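PDB 4FXT: uncharacterized protein from Bacteroides ovatus, which is of unknown function but belongs to the DUF3823 family, pairing an N-terminal domain of the transthyretin clan with a C-terminal E-set-like domain. Local coordinates for residues Ala20-Leu32 against Ile43-Leu57. Residues are numbered along the deposited sequence; the frame is centred on the assembly and turned at random.
Sequences AVGVRSGSSEFAL and IPVYIAQDGSYSVSL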
ATOM      1  N   ALA A  20      -7.390   4.622   0.513  1.00 49.75           N
ATOM      2  CA  ALA A  20      -5.939   4.783   0.354  1.00 48.74           C
ATOM      3  C   ALA A  20      -5.296   3.425   0.107  1.00 49.18           C
ATOM      4  O   ALA A  20      -5.572   2.468   0.844  1.00 48.71           O
ATOM      5  CB  ALA A  20      -5.345   5.452   1.576  1.00 50.19           C
ATOM      6  N   VAL A  21      -4.523   3.327  -0.974  1.00 44.72           N
ATOM      7  CA  VAL A  21      -3.878   2.083  -1.408  1.00 43.74           C
ATOM      8  C   VAL A  21      -2.605   1.858  -0.591  1.00 50.21           C
ATOM      9  O   VAL A  21      -1.643   2.615  -0.706  1.00 52.08           O
ATOM     10  CB  VAL A  21      -3.580   2.071  -2.927  1.00 47.70           C
ATOM     11  CG1 VAL A  21      -2.886   0.788  -3.332  1.00 46.56           C
ATOM     12  CG2 VAL A  21      -4.858   2.231  -3.729  1.00 48.66           C
ATOM     13  N   GLY A  22      -2.607   0.776   0.181  1.00 46.81           N
ATOM     14  CA  GLY A  22      -1.480   0.405   1.027  1.00 45.75           C
ATOM     15  C   GLY A  22      -0.271   0.000   0.217  1.00 48.67           C
ATOM     16  O   GLY A  22      -0.391  -0.688  -0.805  1.00 43.32           O
ATOM     17  N   VAL A  23       0.906   0.468   0.644  1.00 49.24           N
ATOM     18  CA  VAL A  23       2.078   0.084  -0.102  1.00 50.11           C
ATOM     19  C   VAL A  23       3.248  -0.103   0.886  1.00 52.29           C
ATOM     20  O   VAL A  23       3.058   0.124   2.086  1.00 51.40           O
ATOM     21  CB  VAL A  23       2.352   1.134  -1.197  1.00 56.21           C
ATOM     22  CG1 VAL A  23       2.929   2.422  -0.625  1.00 57.92           C
ATOM     23  CG2 VAL A  23       3.261   0.553  -2.241  1.00 56.62           C
ATOM     24  N   ARG A  24       4.418  -0.599   0.397  1.00 47.43           N
ATOM     25  CA  ARG A  24       5.591  -0.783   1.247  1.00 47.25           C
ATOM     26  C   ARG A  24       6.314   0.590   1.440  1.00 53.55           C
ATOM     27  O   ARG A  24       6.531   1.329   0.466  1.00 54.12           O
ATOM     28  CB  ARG A  24       6.531  -1.845   0.665  1.00 47.17           C
ATOM     29  CG  ARG A  24       7.788  -2.054   1.493  1.00 59.53           C
ATOM     30  CD  ARG A  24       8.714  -3.123   0.977  1.00 67.73           C
ATOM     31  NE  ARG A  24       9.291  -2.764  -0.315  1.00 73.70           N
ATOM     32  CZ  ARG A  24      10.432  -2.106  -0.480  1.00 74.76           C
ATOM     33  NH1 ARG A  24      11.146  -1.723   0.572  1.00 61.95           N
ATOM     34  NH2 ARG A  24      10.864  -1.823  -1.698  1.00 42.28           N
ATOM     35  N   SER A  25       6.667   0.926   2.704  1.00 49.34           N
ATOM     36  CA  SER A  25       7.361   2.159   3.015  1.00 48.89           C
ATOM     37  C   SER A  25       8.682   2.156   2.280  1.00 50.94           C
ATOM     38  O   SER A  25       9.365   1.138   2.280  1.00 50.12           O
ATOM     39  CB  SER A  25       7.545   2.340   4.529  1.00 52.10           C
ATOM     40  OG  SER A  25       8.109   3.606   4.858  1.00 56.44           O
ATOM     41  N   GLY A  26       8.963   3.267   1.602  1.00 48.26           N
ATOM     42  CA  GLY A  26      10.152   3.503   0.792  1.00 49.33           C
ATOM     43  C   GLY A  26      10.205   2.752  -0.520  1.00 51.93           C
ATOM     44  O   GLY A  26      11.299   2.410  -0.967  1.00 52.05           O
ATOM     45  N   SER A  27       9.048   2.499  -1.160  1.00 49.02           N
ATOM     46  CA  SER A  27       9.070   1.712  -2.397  1.00 50.49           C
ATOM     47  C   SER A  27       8.414   2.409  -3.600  1.00 55.42           C
ATOM     48  O   SER A  27       8.826   2.201  -4.750  1.00 51.23           O
ATOM     49  CB  SER A  27       8.337   0.393  -2.178  1.00 50.89           C
ATOM     50  OG  SER A  27       6.955   0.616  -1.971  1.00 51.72           O
ATOM     51  N   SER A  28       7.351   3.185  -3.310  1.00 55.14           N
ATOM     52  CA  SER A  28       6.532   3.802  -4.339  1.00 54.50           C
ATOM     53  C   SER A  28       6.617   5.311  -4.310  1.00 59.49           C
ATOM     54  O   SER A  28       6.798   5.934  -3.250  1.00 60.05           O
ATOM     55  CB  SER A  28       5.088   3.363  -4.151  1.00 54.36           C
ATOM     56  OG  SER A  28       5.072   1.946  -4.176  1.00 51.42           O
ATOM     57  N   GLU A  29       6.493   5.890  -5.517  1.00 55.83           N
ATOM     58  CA  GLU A  29       6.603   7.317  -5.792  1.00 56.26           C
ATOM     59  C   GLU A  29       5.688   7.791  -6.897  1.00 60.62           C
ATOM     60  O   GLU A  29       5.089   6.991  -7.625  1.00 59.04           O
ATOM     61  CB  GLU A  29       8.043   7.636  -6.233  1.00 59.23           C
ATOM     62  CG  GLU A  29       9.137   7.332  -5.233  1.00 70.49           C
ATOM     63  CD  GLU A  29      10.562   7.368  -5.754  1.00 80.24           C
ATOM     64  OE1 GLU A  29      10.832   7.980  -6.818  1.00 72.75           O
ATOM     65  OE2 GLU A  29      11.420   6.774  -5.062  1.00 60.05           O
ATOM     66  N   PHE A  30       5.636   9.123  -7.032  1.00 60.72           N
ATOM     67  CA  PHE A  30       5.072   9.903  -8.125  1.00 63.08           C
ATOM     68  C   PHE A  30       6.156  10.897  -8.553  1.00 71.29           C
ATOM     69  O   PHE A  30       7.053  11.201  -7.765  1.00 70.95           O
ATOM     70  CB  PHE A  30       3.733  10.599  -7.801  1.00 64.48           C
ATOM     71  CG  PHE A  30       2.585   9.741  -7.345  1.00 64.13           C
ATOM     72  CD1 PHE A  30       2.126   8.687  -8.130  1.00 68.16           C
ATOM     73  CD2 PHE A  30       1.831  10.103  -6.242  1.00 64.78           C
ATOM     74  CE1 PHE A  30       1.033   7.906  -7.714  1.00 67.63           C
ATOM     75  CE2 PHE A  30       0.716   9.352  -5.847  1.00 66.81           C
ATOM     76  CZ  PHE A  30       0.337   8.245  -6.570  1.00 64.71           C
ATOM     77  N   ALA A  31       6.117  11.366  -9.790  1.00 69.74           N
ATOM     78  CA  ALA A  31       7.068  12.365 -10.252  1.00 71.77           C
ATOM     79  C   ALA A  31       6.315  13.612 -10.621  1.00 76.63           C
ATOM     80  O   ALA A  31       5.260  13.549 -11.275  1.00 75.00           O
ATOM     81  CB  ALA A  31       7.895  11.853 -11.419  1.00 73.98           C
ATOM     82  N   LEU A  32       6.843  14.747 -10.167  1.00 74.91           N
ATOM     83  CA  LEU A  32       6.219  16.038 -10.340  1.00 75.92           C
ATOM     84  C   LEU A  32       7.071  16.899 -11.308  1.00 86.14           C
ATOM     85  O   LEU A  32       8.283  17.024 -11.158  1.00 86.02           O
ATOM     86  CB  LEU A  32       6.091  16.639  -8.936  1.00 73.96           C
ATOM     87  CG  LEU A  32       4.825  17.395  -8.600  1.00 76.97           C
ATOM     88  CD1 LEU A  32       3.586  16.729  -9.160  1.00 75.18           C
ATOM     89  CD2 LEU A  32       4.698  17.564  -7.108  1.00 76.99           C
ATOM     90  N   ILE A  43      10.554  16.410  -9.782  1.00 78.50           N
ATOM     91  CA  ILE A  43      10.496  16.436  -8.318  1.00 75.89           C
ATOM     92  C   ILE A  43       9.941  15.100  -7.820  1.00 74.76           C
ATOM     93  O   ILE A  43       8.821  14.743  -8.192  1.00 73.83           O
ATOM     94  CB  ILE A  43       9.652  17.629  -7.789  1.00 79.37           C
ATOM     95  CG1 ILE A  43      10.178  18.958  -8.317  1.00 83.75           C
ATOM     96  CG2 ILE A  43       9.559  17.610  -6.256  1.00 77.81           C
ATOM     97  CD1 ILE A  43       9.339  20.186  -7.977  1.00 94.89           C
ATOM     98  N   PRO A  44      10.664  14.355  -6.962  1.00 67.66           N
ATOM     99  CA  PRO A  44      10.087  13.087  -6.446  1.00 63.02           C
ATOM    100  C   PRO A  44       9.019  13.344  -5.369  1.00 61.44           C
ATOM    101  O   PRO A  44       9.080  14.347  -4.666  1.00 63.67           O
ATOM    102  CB  PRO A  44      11.296  12.351  -5.867  1.00 64.72           C
ATOM    103  CG  PRO A  44      12.261  13.472  -5.472  1.00 72.21           C
ATOM    104  CD  PRO A  44      12.003  14.639  -6.391  1.00 69.91           C
ATOM    105  N   VAL A  45       8.052  12.435  -5.243  1.00 52.17           N
ATOM    106  CA  VAL A  45       6.920  12.526  -4.316  1.00 50.11           C
ATOM    107  C   VAL A  45       6.765  11.139  -3.658  1.00 54.35           C
ATOM    108  O   VAL A  45       6.038  10.250  -4.134  1.00 54.40           O
ATOM    109  CB  VAL A  45       5.607  13.033  -4.983  1.00 53.43           C
ATOM    110  CG1 VAL A  45       4.469  13.088  -3.974  1.00 51.79           C
ATOM    111  CG2 VAL A  45       5.795  14.406  -5.634  1.00 55.94           C
ATOM    112  N   TYR A  46       7.464  10.991  -2.535  1.00 48.27           N
ATOM    113  CA  TYR A  46       7.602   9.763  -1.798  1.00 44.81           C
ATOM    114  C   TYR A  46       6.320   9.449  -0.996  1.00 50.26           C
ATOM    115  O   TYR A  46       5.841  10.233  -0.159  1.00 50.50           O
ATOM    116  CB  TYR A  46       8.820   9.858  -0.886  1.00 46.25           C
ATOM    117  CG  TYR A  46      10.096  10.199  -1.636  1.00 49.76           C
ATOM    118  CD1 TYR A  46      10.740   9.246  -2.430  1.00 51.03           C
ATOM    119  CD2 TYR A  46      10.696  11.457  -1.507  1.00 52.34           C
ATOM    120  CE1 TYR A  46      11.946   9.533  -3.075  1.00 54.29           C
ATOM    121  CE2 TYR A  46      11.894  11.759  -2.168  1.00 54.74           C
ATOM    122  CZ  TYR A  46      12.519  10.788  -2.943  1.00 62.45           C
ATOM    123  OH  TYR A  46      13.682  11.046  -3.624  1.00 65.84           O
ATOM    124  N   ILE A  47       5.748   8.283  -1.304  1.00 47.80           N
ATOM    125  CA  ILE A  47       4.490   7.790  -0.744  1.00 45.54           C
ATOM    126  C   ILE A  47       4.790   6.929   0.466  1.00 52.31           C
ATOM    127  O   ILE A  47       5.584   5.971   0.367  1.00 52.95           O
ATOM    128  CB  ILE A  47       3.701   6.997  -1.832  1.00 46.18           C
ATOM    129  CG1 ILE A  47       3.685   7.740  -3.198  1.00 46.77           C
ATOM    130  CG2 ILE A  47       2.290   6.572  -1.355  1.00 43.86           C
ATOM    131  CD1 ILE A  47       3.227   6.918  -4.342  1.00 45.87           C
ATOM    132  N   ALA A  48       4.121   7.276   1.598  1.00 48.33           N
ATOM    133  CA  ALA A  48       4.162   6.596   2.883  1.00 47.56           C
ATOM    134  C   ALA A  48       3.426   5.254   2.788  1.00 50.02           C
ATOM    135  O   ALA A  48       2.690   5.023   1.814  1.00 49.41           O
ATOM    136  CB  ALA A  48       3.550   7.483   3.967  1.00 49.59           C
ATOM    137  N   GLN A  49       3.646   4.343   3.775  1.00 45.40           N
ATOM    138  CA  GLN A  49       3.061   2.980   3.745  1.00 42.42           C
ATOM    139  C   GLN A  49       1.494   2.987   3.790  1.00 47.60           C
ATOM    140  O   GLN A  49       0.879   1.982   3.415  1.00 49.25           O
ATOM    141  CB  GLN A  49       3.581   2.127   4.894  1.00 41.80           C
ATOM    142  CG  GLN A  49       3.274   2.703   6.254  1.00 50.25           C
ATOM    143  CD  GLN A  49       2.595   1.669   7.101  1.00 79.20           C
ATOM    144  OE1 GLN A  49       2.931   0.439   7.083  1.00 57.94           O
ATOM    145  NE2 GLN A  49       1.635   2.176   7.887  1.00 83.42           N
ATOM    146  N   ASP A  50       0.862   4.100   4.231  1.00 41.94           N
ATOM    147  CA  ASP A  50      -0.591   4.168   4.297  1.00 40.67           C
ATOM    148  C   ASP A  50      -1.181   4.774   3.041  1.00 47.95           C
ATOM    149  O   ASP A  50      -2.368   5.165   3.060  1.00 49.66           O
ATOM    150  CB  ASP A  50      -1.054   4.980   5.518  1.00 42.63           C
ATOM    151  CG  ASP A  50      -0.572   6.411   5.645  1.00 49.20           C
ATOM    152  OD1 ASP A  50       0.151   6.890   4.727  1.00 47.79           O
ATOM    153  OD2 ASP A  50      -0.858   7.038   6.692  1.00 56.70           O
ATOM    154  N   GLY A  51      -0.355   4.884   1.987  1.00 43.43           N
ATOM    155  CA  GLY A  51      -0.731   5.466   0.704  1.00 43.45           C
ATOM    156  C   GLY A  51      -0.721   6.985   0.626  1.00 49.25           C
ATOM    157  O   GLY A  51      -0.948   7.558  -0.452  1.00 49.55           O
ATOM    158  N   SER A  52      -0.441   7.665   1.739  1.00 46.92           N
ATOM    159  CA  SER A  52      -0.457   9.133   1.709  1.00 48.62           C
ATOM    160  C   SER A  52       0.919   9.704   1.268  1.00 54.28           C
ATOM    161  O   SER A  52       1.926   8.998   1.324  1.00 53.61           O
ATOM    162  CB  SER A  52      -0.847   9.692   3.075  1.00 47.17           C
ATOM    163  OG  SER A  52       0.151   9.374   4.024  1.00 49.90           O
ATOM    164  N   TYR A  53       0.943  10.974   0.832  1.00 51.15           N
ATOM    165  CA  TYR A  53       2.155  11.679   0.469  1.00 52.00           C
ATOM    166  C   TYR A  53       2.062  13.163   0.890  1.00 59.25           C
ATOM    167  O   TYR A  53       0.960  13.699   1.088  1.00 58.59           O
ATOM    168  CB  TYR A  53       2.395  11.556  -1.033  1.00 55.06           C
ATOM    169  CG  TYR A  53       1.447  12.418  -1.858  1.00 59.98           C
ATOM    170  CD1 TYR A  53       1.758  13.748  -2.156  1.00 63.93           C
ATOM    171  CD2 TYR A  53       0.232  11.909  -2.325  1.00 60.14           C
ATOM    172  CE1 TYR A  53       0.885  14.549  -2.883  1.00 66.37           C
ATOM    173  CE2 TYR A  53      -0.651  12.705  -3.056  1.00 62.84           C
ATOM    174  CZ  TYR A  53      -0.323  14.028  -3.321  1.00 73.33           C
ATOM    175  OH  TYR A  53      -1.163  14.829  -4.051  1.00 79.96           O
ATOM    176  N   SER A  54       3.228  13.825   0.997  1.00 59.10           N
ATOM    177  CA  SER A  54       3.403  15.266   1.289  1.00 61.86           C
ATOM    178  C   SER A  54       4.678  15.701   0.663  1.00 70.74           C
ATOM    179  O   SER A  54       5.651  14.926   0.698  1.00 72.82           O
ATOM    180  CB  SER A  54       3.387  15.582   2.779  1.00 64.00           C
ATOM    181  OG  SER A  54       4.542  15.063   3.425  1.00 69.25           O
ATOM    182  N   VAL A  55       4.682  16.891   0.045  1.00 68.46           N
ATOM    183  CA  VAL A  55       5.845  17.427  -0.666  1.00 69.30           C
ATOM    184  C   VAL A  55       5.747  18.937  -0.605  1.00 77.14           C
ATOM    185  O   VAL A  55       4.663  19.474  -0.839  1.00 77.73           O
ATOM    186  CB  VAL A  55       5.946  16.868  -2.134  1.00 72.10           C
ATOM    187  CG1 VAL A  55       4.664  17.099  -2.956  1.00 72.60           C
ATOM    188  CG2 VAL A  55       7.190  17.372  -2.866  1.00 73.63           C
ATOM    189  N   SER A  56       6.838  19.625  -0.203  1.00 76.58           N
ATOM    190  CA  SER A  56       6.806  21.091  -0.185  1.00 79.90           C
ATOM    191  C   SER A  56       7.260  21.578  -1.558  1.00 86.83           C
ATOM    192  O   SER A  56       8.219  21.049  -2.146  1.00 86.26           O
ATOM    193  CB  SER A  56       7.628  21.702   0.948  1.00 84.89           C
ATOM    194  OG  SER A  56       9.016  21.493   0.764  1.00 97.07           O
ATOM    195  N   LEU A  57       6.492  22.513  -2.109  1.00 85.18           N
ATOM    196  CA  LEU A  57       6.694  23.066  -3.442  1.00 86.39           C
ATOM    197  C   LEU A  57       6.504  24.551  -3.489  1.00 94.84           C
ATOM    198  O   LEU A  57       5.790  25.109  -2.651  1.00 94.51           O
ATOM    199  CB  LEU A  57       5.667  22.442  -4.406  1.00 84.37           C
ATOM    200  CG  LEU A  57       5.591  20.949  -4.569  1.00 85.21           C
ATOM    201  CD1 LEU A  57       4.300  20.571  -5.212  1.00 84.32           C
ATOM    202  CD2 LEU A  57       6.764  20.408  -5.333  1.00 87.73           C
TER
HETATM  203  O   HOH W   1       8.173   6.000   1.220  1.00 38.72           O
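Val23 N donates to Gln49 O (3.2 Å), tying the loop that follows Ala20 to the type I turn of Ala48 to Gly51. The CG1 methyl of Val23 rests against Ala48 O, and a water bridges Gly26 N and Ile47 O. Ser28 O accepts from Ile47 N. The extended Glu29 side chain lies along the Tyr46 ring; OE2 meets the ring edge at CE1 (3.4 Å), carboxylate and ring planes 77° apart. Cutting Glu29 back to alanine would probably leave that edge of Tyr46 without its carboxylate neighbour and the ring freer to turn. On the other face, with CG anti to the carbonyl carbon (chi1 -57°), the Phe30 ring presents a face to Ile47 CD1, which sits over the ring centre in a CH-pi contact, 3.8 Å from the centroid. Leu32 exchanges two backbone bonds with Ile43, Leu32 N reaching Ile43 O at 2.8 Å. Its CD2 wedges between Val45 CG2 and Leu57 CD1, the latter 3.6 Å from Leu32 CD2. Leu57 belongs to strand 52-58 of another sheet, so the antiparallel hairpin 28-33/43-46 packs its Phe30-Leu32 face inward, as in the beta-sandwich of transthyretin-like domains.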